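Local coordinates for protein endo-polygalacturonase (Pectobacterium carotovorum subsp. carotovorum, PDB 1BHE) that hydrolyses the alpha-1,4 links between galacturonic acid units of polygalacturonic acid and helps macerate and soft-rot plant tissue, at residues G222-A227 with G278-S283; I228-Y231 with E236-N239. All blocks are in the same frame, centred on the assembly; numbering follows the deposited sequence.

Interaction 1. Residues G222-A227 with G278-S283; sequences GDDNVA and GLRIKS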
ATOM      1  N   GLY A 222      -5.697   2.177   8.225  1.00  8.49           N
ATOM      2  CA  GLY A 222      -6.929   2.939   8.131  1.00  9.78           C
ATOM      3  C   GLY A 222      -7.609   2.745   6.784  1.00  9.93           C
ATOM      4  O   GLY A 222      -8.786   2.382   6.748  1.00 10.84           O
ATOM      5  N   ASP A 223      -6.894   3.008   5.695  1.00  9.86           N
ATOM      6  CA  ASP A 223      -7.504   2.893   4.365  1.00  9.21           C
ATOM      7  C   ASP A 223      -7.135   1.571   3.712  1.00  8.64           C
ATOM      8  O   ASP A 223      -7.054   0.569   4.428  1.00  8.05           O
ATOM      9  CB  ASP A 223      -7.175   4.121   3.519  1.00  9.87           C
ATOM     10  CG  ASP A 223      -7.965   5.351   3.937  1.00 10.66           C
ATOM     11  OD1 ASP A 223      -8.728   5.304   4.931  1.00 11.25           O
ATOM     12  OD2 ASP A 223      -7.836   6.403   3.278  1.00 10.68           O
ATOM     13  N   ASP A 224      -7.064   1.495   2.387  1.00  8.03           N
ATOM     14  CA  ASP A 224      -6.869   0.207   1.724  1.00  8.66           C
ATOM     15  C   ASP A 224      -5.666  -0.565   2.235  1.00  8.02           C
ATOM     16  O   ASP A 224      -4.571  -0.022   2.312  1.00  8.04           O
ATOM     17  CB  ASP A 224      -6.733   0.398   0.209  1.00  8.44           C
ATOM     18  CG  ASP A 224      -8.089   0.606  -0.442  1.00  9.67           C
ATOM     19  OD1 ASP A 224      -9.043  -0.115  -0.072  1.00 10.61           O
ATOM     20  OD2 ASP A 224      -8.187   1.484  -1.322  1.00 10.44           O
ATOM     21  N   ASN A 225      -5.866  -1.848   2.532  1.00  8.23           N
ATOM     22  CA  ASN A 225      -4.758  -2.691   2.989  1.00  7.80           C
ATOM     23  C   ASN A 225      -3.773  -2.825   1.828  1.00  7.90           C
ATOM     24  O   ASN A 225      -2.559  -2.678   1.973  1.00  7.33           O
ATOM     25  CB  ASN A 225      -5.276  -4.031   3.499  1.00  8.47           C
ATOM     26  CG  ASN A 225      -6.284  -3.878   4.623  1.00  8.73           C
ATOM     27  OD1 ASN A 225      -7.409  -3.418   4.402  1.00  9.28           O
ATOM     28  ND2 ASN A 225      -5.898  -4.256   5.835  1.00  8.85           N
ATOM     29  N   VAL A 226      -4.312  -3.092   0.648  1.00  7.22           N
ATOM     30  CA  VAL A 226      -3.603  -3.159  -0.616  1.00  6.85           C
ATOM     31  C   VAL A 226      -4.520  -2.497  -1.655  1.00  7.00           C
ATOM     32  O   VAL A 226      -5.724  -2.774  -1.679  1.00  7.51           O
ATOM     33  CB  VAL A 226      -3.258  -4.576  -1.099  1.00  6.66           C
ATOM     34  CG1 VAL A 226      -2.812  -4.594  -2.567  1.00  6.19           C
ATOM     35  CG2 VAL A 226      -2.160  -5.234  -0.278  1.00  6.33           C
ATOM     36  N   ALA A 227      -3.984  -1.614  -2.482  1.00  7.23           N
ATOM     37  CA  ALA A 227      -4.784  -0.988  -3.535  1.00  7.31           C
ATOM     38  C   ALA A 227      -3.980  -1.060  -4.832  1.00  8.16           C
ATOM     39  O   ALA A 227      -2.959  -0.381  -4.964  1.00  8.01           O
ATOM     40  CB  ALA A 227      -5.186   0.435  -3.211  1.00  7.58           C
ATOM     41  N   GLY A 278     -13.955  -6.418   2.160  1.00 14.59           N
ATOM     42  CA  GLY A 278     -13.135  -7.613   1.974  1.00 13.24           C
ATOM     43  C   GLY A 278     -12.361  -7.530   0.661  1.00 13.80           C
ATOM     44  O   GLY A 278     -11.274  -6.947   0.582  1.00 12.81           O
ATOM     45  N   LEU A 279     -12.948  -8.131  -0.366  1.00 13.28           N
ATOM     46  CA  LEU A 279     -12.392  -8.150  -1.712  1.00 13.48           C
ATOM     47  C   LEU A 279     -13.092  -7.084  -2.549  1.00 13.49           C
ATOM     48  O   LEU A 279     -14.309  -7.133  -2.752  1.00 13.67           O
ATOM     49  CB  LEU A 279     -12.564  -9.535  -2.331  1.00 13.69           C
ATOM     50  CG  LEU A 279     -12.120 -10.730  -1.482  1.00 14.19           C
ATOM     51  CD1 LEU A 279     -12.597 -12.038  -2.112  1.00 14.31           C
ATOM     52  CD2 LEU A 279     -10.611 -10.744  -1.316  1.00 13.67           C
ATOM     53  N   ARG A 280     -12.328  -6.106  -3.036  1.00 12.94           N
ATOM     54  CA  ARG A 280     -12.943  -5.002  -3.748  1.00 12.87           C
ATOM     55  C   ARG A 280     -12.339  -4.585  -5.072  1.00 12.89           C
ATOM     56  O   ARG A 280     -11.135  -4.508  -5.277  1.00 12.41           O
ATOM     57  CB  ARG A 280     -12.905  -3.800  -2.781  1.00 12.70           C
ATOM     58  CG  ARG A 280     -13.586  -2.548  -3.304  1.00 13.31           C
ATOM     59  CD  ARG A 280     -13.908  -1.633  -2.120  1.00 13.89           C
ATOM     60  NE  ARG A 280     -12.693  -0.958  -1.649  1.00 14.36           N
ATOM     61  CZ  ARG A 280     -12.731   0.215  -1.026  1.00 14.99           C
ATOM     62  NH1 ARG A 280     -13.910   0.795  -0.811  1.00 15.33           N
ATOM     63  NH2 ARG A 280     -11.613   0.798  -0.618  1.00 15.13           N
ATOM     64  N   ILE A 281     -13.229  -4.289  -6.017  1.00 12.64           N
ATOM     65  CA  ILE A 281     -12.896  -3.738  -7.317  1.00 13.75           C
ATOM     66  C   ILE A 281     -13.765  -2.477  -7.435  1.00 14.77           C
ATOM     67  O   ILE A 281     -14.996  -2.574  -7.445  1.00 15.10           O
ATOM     68  CB  ILE A 281     -13.095  -4.643  -8.533  1.00 13.37           C
ATOM     69  CG1 ILE A 281     -12.398  -5.988  -8.362  1.00 13.46           C
ATOM     70  CG2 ILE A 281     -12.573  -3.916  -9.775  1.00 13.78           C
ATOM     71  CD1 ILE A 281     -12.572  -6.985  -9.483  1.00 13.10           C
ATOM     72  N   LYS A 282     -13.128  -1.315  -7.447  1.00 15.05           N
ATOM     73  CA  LYS A 282     -13.871  -0.065  -7.470  1.00 15.72           C
ATOM     74  C   LYS A 282     -13.340   0.948  -8.466  1.00 15.77           C
ATOM     75  O   LYS A 282     -12.146   0.996  -8.754  1.00 15.16           O
ATOM     76  CB  LYS A 282     -13.834   0.555  -6.059  1.00 17.04           C
ATOM     77  CG  LYS A 282     -12.421   0.866  -5.584  1.00 18.53           C
ATOM     78  CD  LYS A 282     -12.438   1.615  -4.260  1.00 19.74           C
ATOM     79  CE  LYS A 282     -11.291   2.614  -4.173  1.00 20.70           C
ATOM     80  NZ  LYS A 282     -10.203   2.106  -3.287  1.00 21.41           N
ATOM     81  N   SER A 283     -14.244   1.795  -8.957  1.00 15.30           N
ATOM     82  CA  SER A 283     -13.874   2.848  -9.886  1.00 16.55           C
ATOM     83  C   SER A 283     -14.987   3.880 -10.016  1.00 17.74           C
ATOM     84  O   SER A 283     -15.987   3.857  -9.294  1.00 18.56           O
ATOM     85  CB  SER A 283     -13.513   2.256 -11.253  1.00 16.44           C
ATOM     86  OG  SER A 283     -12.591   3.101 -11.920  1.00 16.17           O
TER

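Interaction 2. Residues I228-Y231 with E236-N239; sequences IKAY and ETRN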
ATOM      1  N   ILE A 228      -4.411  -1.938  -5.719  1.00  7.77           N
ATOM      2  CA  ILE A 228      -3.772  -2.142  -7.022  1.00  8.00           C
ATOM      3  C   ILE A 228      -4.329  -1.130  -8.018  1.00  8.42           C
ATOM      4  O   ILE A 228      -5.551  -1.066  -8.210  1.00  8.43           O
ATOM      5  CB  ILE A 228      -4.015  -3.585  -7.494  1.00  7.97           C
ATOM      6  CG1 ILE A 228      -3.382  -4.583  -6.518  1.00  7.93           C
ATOM      7  CG2 ILE A 228      -3.470  -3.828  -8.895  1.00  7.87           C
ATOM      8  CD1 ILE A 228      -3.869  -6.012  -6.676  1.00  7.96           C
ATOM      9  N   LYS A 229      -3.481  -0.286  -8.596  1.00  7.92           N
ATOM     10  CA  LYS A 229      -3.909   0.786  -9.484  1.00  8.44           C
ATOM     11  C   LYS A 229      -3.162   0.825 -10.815  1.00  9.17           C
ATOM     12  O   LYS A 229      -2.013   0.398 -10.926  1.00  9.14           O
ATOM     13  CB  LYS A 229      -3.723   2.162  -8.822  1.00  8.26           C
ATOM     14  CG  LYS A 229      -4.357   2.333  -7.450  1.00  8.18           C
ATOM     15  CD  LYS A 229      -4.017   3.671  -6.810  1.00  8.89           C
ATOM     16  CE  LYS A 229      -4.485   3.706  -5.361  1.00  9.27           C
ATOM     17  NZ  LYS A 229      -5.964   3.851  -5.253  1.00  9.88           N
ATOM     18  N   ALA A 230      -3.828   1.337 -11.846  1.00  8.64           N
ATOM     19  CA  ALA A 230      -3.235   1.513 -13.173  1.00  9.39           C
ATOM     20  C   ALA A 230      -3.743   2.836 -13.750  1.00 10.12           C
ATOM     21  O   ALA A 230      -4.944   3.113 -13.711  1.00  9.89           O
ATOM     22  CB  ALA A 230      -3.534   0.342 -14.083  1.00  8.93           C
ATOM     23  N   TYR A 231      -2.837   3.679 -14.224  1.00 10.96           N
ATOM     24  CA  TYR A 231      -3.135   5.021 -14.674  1.00 12.46           C
ATOM     25  C   TYR A 231      -3.078   5.267 -16.172  1.00 12.94           C
ATOM     26  O   TYR A 231      -2.252   4.710 -16.888  1.00 12.53           O
ATOM     27  CB  TYR A 231      -2.130   5.993 -14.014  1.00 13.23           C
ATOM     28  CG  TYR A 231      -2.298   6.088 -12.516  1.00 14.21           C
ATOM     29  CD1 TYR A 231      -1.748   5.137 -11.665  1.00 15.07           C
ATOM     30  CD2 TYR A 231      -3.022   7.133 -11.957  1.00 14.93           C
ATOM     31  CE1 TYR A 231      -1.917   5.225 -10.294  1.00 15.12           C
ATOM     32  CE2 TYR A 231      -3.194   7.229 -10.590  1.00 16.04           C
ATOM     33  CZ  TYR A 231      -2.639   6.271  -9.767  1.00 16.00           C
ATOM     34  OH  TYR A 231      -2.814   6.375  -8.407  1.00 17.04           O
ATOM     35  N   GLU A 236       0.627  -0.630 -17.930  1.00  8.55           N
ATOM     36  CA  GLU A 236      -0.411  -1.494 -17.389  1.00  9.15           C
ATOM     37  C   GLU A 236       0.110  -2.132 -16.097  1.00  9.37           C
ATOM     38  O   GLU A 236       1.316  -2.302 -15.931  1.00  9.21           O
ATOM     39  CB  GLU A 236      -0.808  -2.601 -18.367  1.00  9.64           C
ATOM     40  CG  GLU A 236      -1.558  -2.038 -19.567  1.00 10.18           C
ATOM     41  CD  GLU A 236      -1.663  -2.991 -20.738  1.00 10.63           C
ATOM     42  OE1 GLU A 236      -1.137  -4.118 -20.663  1.00 10.76           O
ATOM     43  OE2 GLU A 236      -2.267  -2.584 -21.754  1.00 10.33           O
ATOM     44  N   THR A 237      -0.811  -2.445 -15.200  1.00  8.51           N
ATOM     45  CA  THR A 237      -0.457  -3.147 -13.968  1.00  8.45           C
ATOM     46  C   THR A 237      -0.782  -4.613 -14.210  1.00  8.89           C
ATOM     47  O   THR A 237      -1.950  -4.944 -14.425  1.00  9.72           O
ATOM     48  CB  THR A 237      -1.249  -2.606 -12.764  1.00  7.45           C
ATOM     49  OG1 THR A 237      -0.762  -1.293 -12.471  1.00  6.37           O
ATOM     50  CG2 THR A 237      -1.099  -3.509 -11.554  1.00  7.65           C
ATOM     51  N   ARG A 238       0.228  -5.474 -14.257  1.00  9.02           N
ATOM     52  CA  ARG A 238       0.037  -6.878 -14.541  1.00  9.41           C
ATOM     53  C   ARG A 238       0.844  -7.812 -13.648  1.00  9.30           C
ATOM     54  O   ARG A 238       1.948  -7.499 -13.207  1.00  9.37           O
ATOM     55  CB  ARG A 238       0.529  -7.223 -15.967  1.00 10.73           C
ATOM     56  CG  ARG A 238      -0.134  -6.479 -17.101  1.00 13.18           C
ATOM     57  CD  ARG A 238       0.399  -6.955 -18.455  1.00 14.30           C
ATOM     58  NE  ARG A 238      -0.567  -6.573 -19.470  1.00 15.26           N
ATOM     59  CZ  ARG A 238      -1.493  -7.337 -20.028  1.00 14.79           C
ATOM     60  NH1 ARG A 238      -1.650  -8.612 -19.722  1.00 14.60           N
ATOM     61  NH2 ARG A 238      -2.272  -6.745 -20.925  1.00 14.45           N
ATOM     62  N   ASN A 239       0.359  -9.046 -13.533  1.00  8.70           N
ATOM     63  CA  ASN A 239       1.041 -10.126 -12.848  1.00  8.74           C
ATOM     64  C   ASN A 239       1.295  -9.853 -11.374  1.00  9.12           C
ATOM     65  O   ASN A 239       2.388  -9.447 -10.974  1.00  8.64           O
ATOM     66  CB  ASN A 239       2.376 -10.414 -13.576  1.00  8.93           C
ATOM     67  CG  ASN A 239       2.228 -10.606 -15.075  1.00  9.00           C
ATOM     68  OD1 ASN A 239       1.171 -11.032 -15.546  1.00  9.83           O
ATOM     69  ND2 ASN A 239       3.262 -10.271 -15.842  1.00  7.99           N
TER

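Interaction 1. Residues G222-A227 with G278-S283
Asp224 divides its carboxylate between Arg280 and Lys282, one oxygen to each, in a buried salt-bridge network. Before that pair, the 278-283 segment turns a corner at Gly278 and Leu279. Arg280 is the first residue to reach across. Its CG leaves anti to the backbone N (chi1 -176°) and the chain then bends at chi3, which brings NH2 within 2.8 Å of Asp224 OD1. That oxygen is met on its syn side; the planes of carboxylate and guanidinium are turned 72° apart, and one nitrogen, NH2, does the gripping, not a flat two-pronged pair. Arginine suits the place because its NE can still bond to Ser254 OG, which also bonds to Asp224 OD1; a short hydroxyl side chain thus links both ends of the bridge. Ser254 belongs to strand 253-256, which pairs with 226-230 before it and 277-282 after it: in the right-handed parallel beta-helix of family 28, the bridge joins strands two coils apart, passing the intervening strand. After Ile281, which takes no part, Lys282 comes back to the polar side, and its long chain, bent at chi3 and chi4, puts NZ 2.9 Å from Asp224 OD2. On the way, Lys282 CD lies 3.5 Å above the centre of the Arg280 guanidinium, aliphatic carbon against one face. Asp223, the predicted proton donor, directly precedes Asp224, and the Asp224 side chain is about 3 Å from that of His251, an inferred active-site residue.

Interaction 2. Residues I228-Y231 with E236-N239
Thr237 meets the 228-231 segment with both branches of its side chain, one polar, one apolar. With chi1 at -70°, OG1 sits beside the backbone N and CG2 lies anti to it, and each branch finds a matching partner. OG1 donates to Lys229 O over 2.6 Å; the hydroxyl approaches tilted 33° from the carbonyl plane. Ser209 N in turn bonds to the same OG1, so this buried oxygen is gripped from two chain segments. The methyl CG2 packs on Ile228 CG2 at 3.6 Å, a contact that suits two beta-branched residues in a hydrophobic interior. Ala230 brings its small CB to 3.6 Å from Thr237 OG1, and its CA is the one nearest that of Thr237. Between Ile228 and Ala230, Lys229 starts away from the other segment at CB, and its NZ bonds to Gly256 O and forms a salt bridge with Glu258. On the other segment, Arg238 likewise starts away at CB and holds Glu236 OE1 side-on with NE and NH2, the oxygen lying in the guanidinium plane. Strands 228-230 and 237-239 run at 128° to each other as successive sides of a beta-helix coil; 226-230 stacks between strands 204-207 and 253-256, while 237-243 stacks between 210-215 and 258-273, whose Val262 and Val265 touch Ala230 and Ile228.

Overall arrangement
Both interactions are buried and share strand 226-230, but they use it in different directions. Interaction 1 runs along the axis of the beta-helix, joining the approach to that strand with a strand two coils on; interaction 2 runs across a single coil, tying the later part of the same strand to the next side. The chemistry follows: beside the probable active-site residues the contact is made of ionic side chains, whereas interaction 2, about 14 Å away between centres, consists of methyl packing and one hydroxyl-to-carbonyl bond in the interior. Charge returns at interaction 2 only in residues whose CB points away from the other segment, some of them partly exposed.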